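Local coordinates for centrosomal protein 120 (Oreochromis niloticus, PDB 6EWH) that probably contributes to centriole and basal body function in ciliogenesis, the portion here being its second C2 domain, at residues L100-I112 with T124-T136. The protein carries 1 engineered substitution. Residues are numbered along the deposited sequence; the frame is centred on the assembly and turned at random. Where two conformers were deposited one is given.
Sequences LKAFLSQQPSLQI and TDVSLSALAGIST
L110 and V126 pair through two backbone hydrogen bonds, V126 N to L110 O at 2.7 Å and L110 N to V126 O at 2.8 Å. I112 and T124 repeat this antiparallel, hydrogen-bonded arrangement. Q111 and D125 form the non-hydrogen-bonded pair between them.

L110 meets V126 through CB, in register. I112 CD1 instead reaches diagonally to V126 CG2, 3.9 Å away. These side chains and T124 share the buried face of the sheet. On the other face Q111, in one of its two conformers, stands side by side with D125.

Beyond the strands, helix segments 100-105 and 128-133 run roughly antiparallel, their axes 7.8 Å apart at closest approach, with 149° between their directions. A132 points into the interface. Its CB faces L104 CB at 3.8 Å and also touches the backbone of S105. S129 CB presses on S105 O at 3.4 Å. L128 CD1 reaches Q107 CB and P108 O, where the chain leaves helix 97-105.

Polar contacts and waters add to this packing. K101 is extended as far as CE and bends only at chi4 (-66°). This brings NZ to A132 O, a weak bond of 3.2 Å, and a water joins NZ to G133 O. A second water bridges Q107 O and S129 N. Within 124-136, S127 caps helix 128-133: its OG, anti to the backbone N (chi1 177°), accepts from A130 N.

The strands belong to the hairpin 110-116/119-126, with 119-126 at the edge of a four-stranded antiparallel sheet of a beta sandwich, as in C2 domains. The helices pack on the facing sheet: L104 and L131 rest on L33 of strand 29-41, and L104 also on L178 of strand 171-180. V126 meets V176 of strand 171-180. T124 OG1 is hydrogen-bonded to I150 O of strand 143-150, at the edge of the facing sheet.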
loop_
_atom_site.group_PDB
_atom_site.type_symbol
_atom_site.label_atom_id
_atom_site.label_comp_id
_atom_site.label_asym_id
_atom_site.label_seq_id
_atom_site.Cartn_x
_atom_site.Cartn_y
_atom_site.Cartn_z
ATOM N N LEU A 100 16.352 -5.365 8.943
ATOM C CA LEU A 100 15.173 -5.042 8.154
ATOM C C LEU A 100 14.003 -4.648 9.046
ATOM O O LEU A 100 13.276 -3.694 8.742
ATOM C CB LEU A 100 14.820 -6.234 7.262
ATOM C CG LEU A 100 13.632 -6.038 6.319
ATOM C CD1 LEU A 100 13.787 -4.740 5.536
ATOM C CD2 LEU A 100 13.507 -7.230 5.366
ATOM N N LYS A 101 13.809 -5.372 10.154
ATOM C CA LYS A 101 12.748 -5.021 11.088
ATOM C C LYS A 101 12.952 -3.611 11.629
ATOM O O LYS A 101 12.009 -2.813 11.681
ATOM C CB LYS A 101 12.699 -6.062 12.207
ATOM C CG LYS A 101 11.502 -5.989 13.147
ATOM C CD LYS A 101 11.615 -7.064 14.234
ATOM C CE LYS A 101 10.361 -7.165 15.103
ATOM N NZ LYS A 101 10.101 -5.947 15.931
ATOM N N ALA A 102 14.191 -3.275 12.000
ATOM C CA ALA A 102 14.488 -1.919 12.452
ATOM C C ALA A 102 14.237 -0.902 11.344
ATOM O O ALA A 102 13.612 0.140 11.571
ATOM C CB ALA A 102 15.935 -1.847 12.939
ATOM N N PHE A 103 14.696 -1.206 10.126
ATOM C CA PHE A 103 14.469 -0.316 8.992
ATOM C C PHE A 103 12.983 -0.033 8.807
ATOM O O PHE A 103 12.569 1.127 8.718
ATOM C CB PHE A 103 15.061 -0.935 7.725
ATOM C CG PHE A 103 14.680 -0.228 6.450
ATOM C CD1 PHE A 103 15.328 0.929 6.058
ATOM C CD2 PHE A 103 13.690 -0.749 5.620
ATOM C CE1 PHE A 103 14.987 1.565 4.866
ATOM C CE2 PHE A 103 13.345 -0.109 4.436
ATOM C CZ PHE A 103 13.997 1.045 4.061
ATOM N N LEU A 104 12.162 -1.084 8.752
ATOM C CA LEU A 104 10.734 -0.871 8.532
ATOM C C LEU A 104 10.095 -0.104 9.680
ATOM O O LEU A 104 9.212 0.734 9.458
ATOM C CB LEU A 104 10.027 -2.203 8.308
ATOM C CG LEU A 104 10.403 -2.845 6.982
ATOM C CD1 LEU A 104 9.828 -4.242 6.912
ATOM C CD2 LEU A 104 9.902 -2.000 5.821
ATOM N N SER A 105 10.520 -0.385 10.920
ATOM C CA SER A 105 9.992 0.345 12.067
ATOM C C SER A 105 10.259 1.838 11.955
ATOM O O SER A 105 9.521 2.634 12.551
ATOM C CB SER A 105 10.568 -0.216 13.377
ATOM O OG SER A 105 11.885 0.262 13.626
ATOM N N GLN A 106 11.272 2.234 11.183
ATOM C CA GLN A 106 11.644 3.632 11.019
ATOM C C GLN A 106 11.054 4.270 9.767
ATOM O O GLN A 106 11.278 5.460 9.532
ATOM C CB GLN A 106 13.171 3.766 10.997
ATOM C CG GLN A 106 13.855 3.223 12.252
ATOM C CD GLN A 106 15.349 3.028 12.061
ATOM O OE1 GLN A 106 15.928 3.528 11.094
ATOM N NE2 GLN A 106 15.983 2.295 12.982
ATOM N N GLN A 107 10.293 3.511 8.955
ATOM C CA GLN A 107 9.837 4.125 7.716
ATOM C C GLN A 107 8.564 4.929 7.946
ATOM O O GLN A 107 7.768 4.607 8.836
ATOM C CB GLN A 107 9.554 3.048 6.670
ATOM C CG GLN A 107 10.811 2.304 6.243
ATOM C CD GLN A 107 11.970 3.249 5.964
ATOM O OE1 GLN A 107 11.968 3.963 4.965
ATOM N NE2 GLN A 107 12.965 3.263 6.858
ATOM N N PRO A 108 8.364 5.980 7.157
ATOM C CA PRO A 108 7.074 6.672 7.173
ATOM C C PRO A 108 6.013 5.767 6.575
ATOM O O PRO A 108 6.308 4.792 5.880
ATOM C CB PRO A 108 7.317 7.886 6.274
ATOM C CG PRO A 108 8.364 7.425 5.327
ATOM C CD PRO A 108 9.263 6.515 6.119
ATOM N N SER A 109 4.761 6.087 6.870
ATOM C CA SER A 109 3.679 5.257 6.365
ATOM C C SER A 109 3.643 5.253 4.841
ATOM O O SER A 109 4.042 6.209 4.168
ATOM C CB SER A 109 2.330 5.720 6.921
ATOM O OG SER A 109 2.183 5.329 8.276
ATOM N N LEU A 110 3.197 4.128 4.305
ATOM C CA LEU A 110 2.889 4.043 2.891
ATOM C C LEU A 110 1.637 4.874 2.629
ATOM O O LEU A 110 0.661 4.785 3.374
ATOM C CB LEU A 110 2.629 2.574 2.570
ATOM C CG LEU A 110 2.379 2.094 1.154
ATOM C CD1 LEU A 110 3.660 2.187 0.371
ATOM C CD2 LEU A 110 1.902 0.660 1.229
ATOM N N GLN A 111 1.674 5.705 1.589
ATOM C CA GLN A 111 0.520 6.509 1.204
ATOM C C GLN A 111 -0.044 5.963 -0.100
ATOM O O GLN A 111 0.567 6.089 -1.164
ATOM C CB GLN A 111 0.865 7.992 1.098
ATOM C CG GLN A 111 0.843 8.702 2.444
ATOM C CD GLN A 111 1.121 10.188 2.328
ATOM O OE1 GLN A 111 1.934 10.618 1.509
ATOM N NE2 GLN A 111 0.443 10.981 3.149
ATOM N N ILE A 112 -1.218 5.350 -0.017
ATOM C CA ILE A 112 -1.857 4.769 -1.198
ATOM C C ILE A 112 -2.913 5.747 -1.686
ATOM O O ILE A 112 -3.802 6.137 -0.922
ATOM C CB ILE A 112 -2.464 3.396 -0.894
ATOM C CG1 ILE A 112 -1.365 2.433 -0.426
ATOM C CG2 ILE A 112 -3.201 2.874 -2.130
ATOM C CD1 ILE A 112 -1.902 1.104 0.052
ATOM N N THR A 124 -4.675 7.134 1.704
ATOM C CA THR A 124 -4.751 6.565 3.036
ATOM C C THR A 124 -3.349 6.175 3.477
ATOM O O THR A 124 -2.492 5.847 2.652
ATOM C CB THR A 124 -5.740 5.383 3.095
ATOM O OG1 THR A 124 -5.985 5.029 4.462
ATOM C CG2 THR A 124 -5.194 4.167 2.350
ATOM N N ASP A 125 -3.120 6.245 4.783
ATOM C CA ASP A 125 -1.831 5.939 5.388
ATOM C C ASP A 125 -1.826 4.496 5.859
ATOM O O ASP A 125 -2.693 4.095 6.645
ATOM C CB ASP A 125 -1.621 6.815 6.627
ATOM C CG ASP A 125 -1.068 8.175 6.300
ATOM O OD1 ASP A 125 -1.387 8.706 5.222
ATOM O OD2 ASP A 125 -0.304 8.710 7.131
ATOM N N VAL A 126 -0.830 3.731 5.417
ATOM C CA VAL A 126 -0.672 2.337 5.818
ATOM C C VAL A 126 0.672 2.203 6.520
ATOM O O VAL A 126 1.725 2.417 5.909
ATOM C CB VAL A 126 -0.770 1.390 4.617
ATOM C CG1 VAL A 126 -0.614 -0.036 5.079
ATOM C CG2 VAL A 126 -2.113 1.584 3.915
ATOM N N SER A 127 0.640 1.857 7.797
ATOM C CA SER A 127 1.851 1.893 8.603
ATOM C C SER A 127 2.753 0.718 8.252
ATOM O O SER A 127 2.323 -0.438 8.301
ATOM C CB SER A 127 1.484 1.835 10.078
ATOM O OG SER A 127 2.649 1.806 10.883
ATOM N N LEU A 128 4.005 1.012 7.906
ATOM C CA LEU A 128 4.988 -0.058 7.827
ATOM C C LEU A 128 5.558 -0.388 9.196
ATOM O O LEU A 128 5.940 -1.539 9.435
ATOM C CB LEU A 128 6.117 0.305 6.863
ATOM C CG LEU A 128 5.703 0.482 5.402
ATOM C CD1 LEU A 128 6.886 0.934 4.584
ATOM C CD2 LEU A 128 5.125 -0.809 4.846
ATOM N N SER A 129 5.638 0.597 10.095
ATOM C CA SER A 129 6.121 0.307 11.441
ATOM C C SER A 129 5.191 -0.651 12.170
ATOM O O SER A 129 5.651 -1.472 12.974
ATOM C CB SER A 129 6.311 1.601 12.239
ATOM O OG SER A 129 5.082 2.273 12.431
ATOM N N ALA A 130 3.883 -0.571 11.905
ATOM C CA ALA A 130 2.953 -1.532 12.488
ATOM C C ALA A 130 3.303 -2.945 12.054
ATOM O O ALA A 130 3.259 -3.883 12.860
ATOM C CB ALA A 130 1.518 -1.203 12.066
ATOM N N LEU A 131 3.668 -3.106 10.781
ATOM C CA LEU A 131 4.051 -4.411 10.262
ATOM C C LEU A 131 5.343 -4.890 10.909
ATOM O O LEU A 131 5.453 -6.054 11.314
ATOM C CB LEU A 131 4.210 -4.318 8.747
ATOM C CG LEU A 131 4.828 -5.546 8.081
ATOM C CD1 LEU A 131 3.979 -6.803 8.325
ATOM C CD2 LEU A 131 5.002 -5.293 6.590
ATOM N N ALA A 132 6.334 -4.002 11.006
ATOM C CA ALA A 132 7.579 -4.358 11.677
ATOM C C ALA A 132 7.317 -4.817 13.104
ATOM O O ALA A 132 7.948 -5.765 13.585
ATOM C CB ALA A 132 8.523 -3.155 11.676
ATOM N N GLY A 133 6.372 -4.166 13.790
ATOM C CA GLY A 133 6.100 -4.504 15.179
ATOM C C GLY A 133 5.600 -5.923 15.386
ATOM O O GLY A 133 5.808 -6.507 16.454
ATOM N N ILE A 134 4.938 -6.497 14.382
ATOM C CA ILE A 134 4.432 -7.860 14.486
ATOM C C ILE A 134 5.299 -8.864 13.726
ATOM O O ILE A 134 4.934 -10.042 13.631
ATOM C CB ILE A 134 2.955 -7.961 14.074
ATOM C CG1 ILE A 134 2.775 -7.475 12.634
ATOM C CG2 ILE A 134 2.082 -7.170 15.041
ATOM C CD1 ILE A 134 1.570 -8.060 11.952
ATOM N N SER A 135 6.436 -8.428 13.177
ATOM C CA SER A 135 7.313 -9.320 12.409
ATOM C C SER A 135 8.271 -10.025 13.371
ATOM O O SER A 135 9.485 -9.824 13.367
ATOM C CB SER A 135 8.052 -8.543 11.326
ATOM O OG SER A 135 7.146 -8.016 10.362
ATOM N N THR A 136 7.687 -10.880 14.207
ATOM C CA THR A 136 8.386 -11.453 15.349
ATOM C C THR A 136 8.673 -12.944 15.224
ATOM O O THR A 136 9.209 -13.529 16.169
ATOM C CB THR A 136 7.586 -11.212 16.633
ATOM O OG1 THR A 136 6.260 -11.736 16.464
ATOM C CG2 THR A 136 7.508 -9.719 16.948
HETATM O O HOH W 1 8.052 -6.131 17.825
HETATM O O HOH W 2 5.261 3.358 8.992
#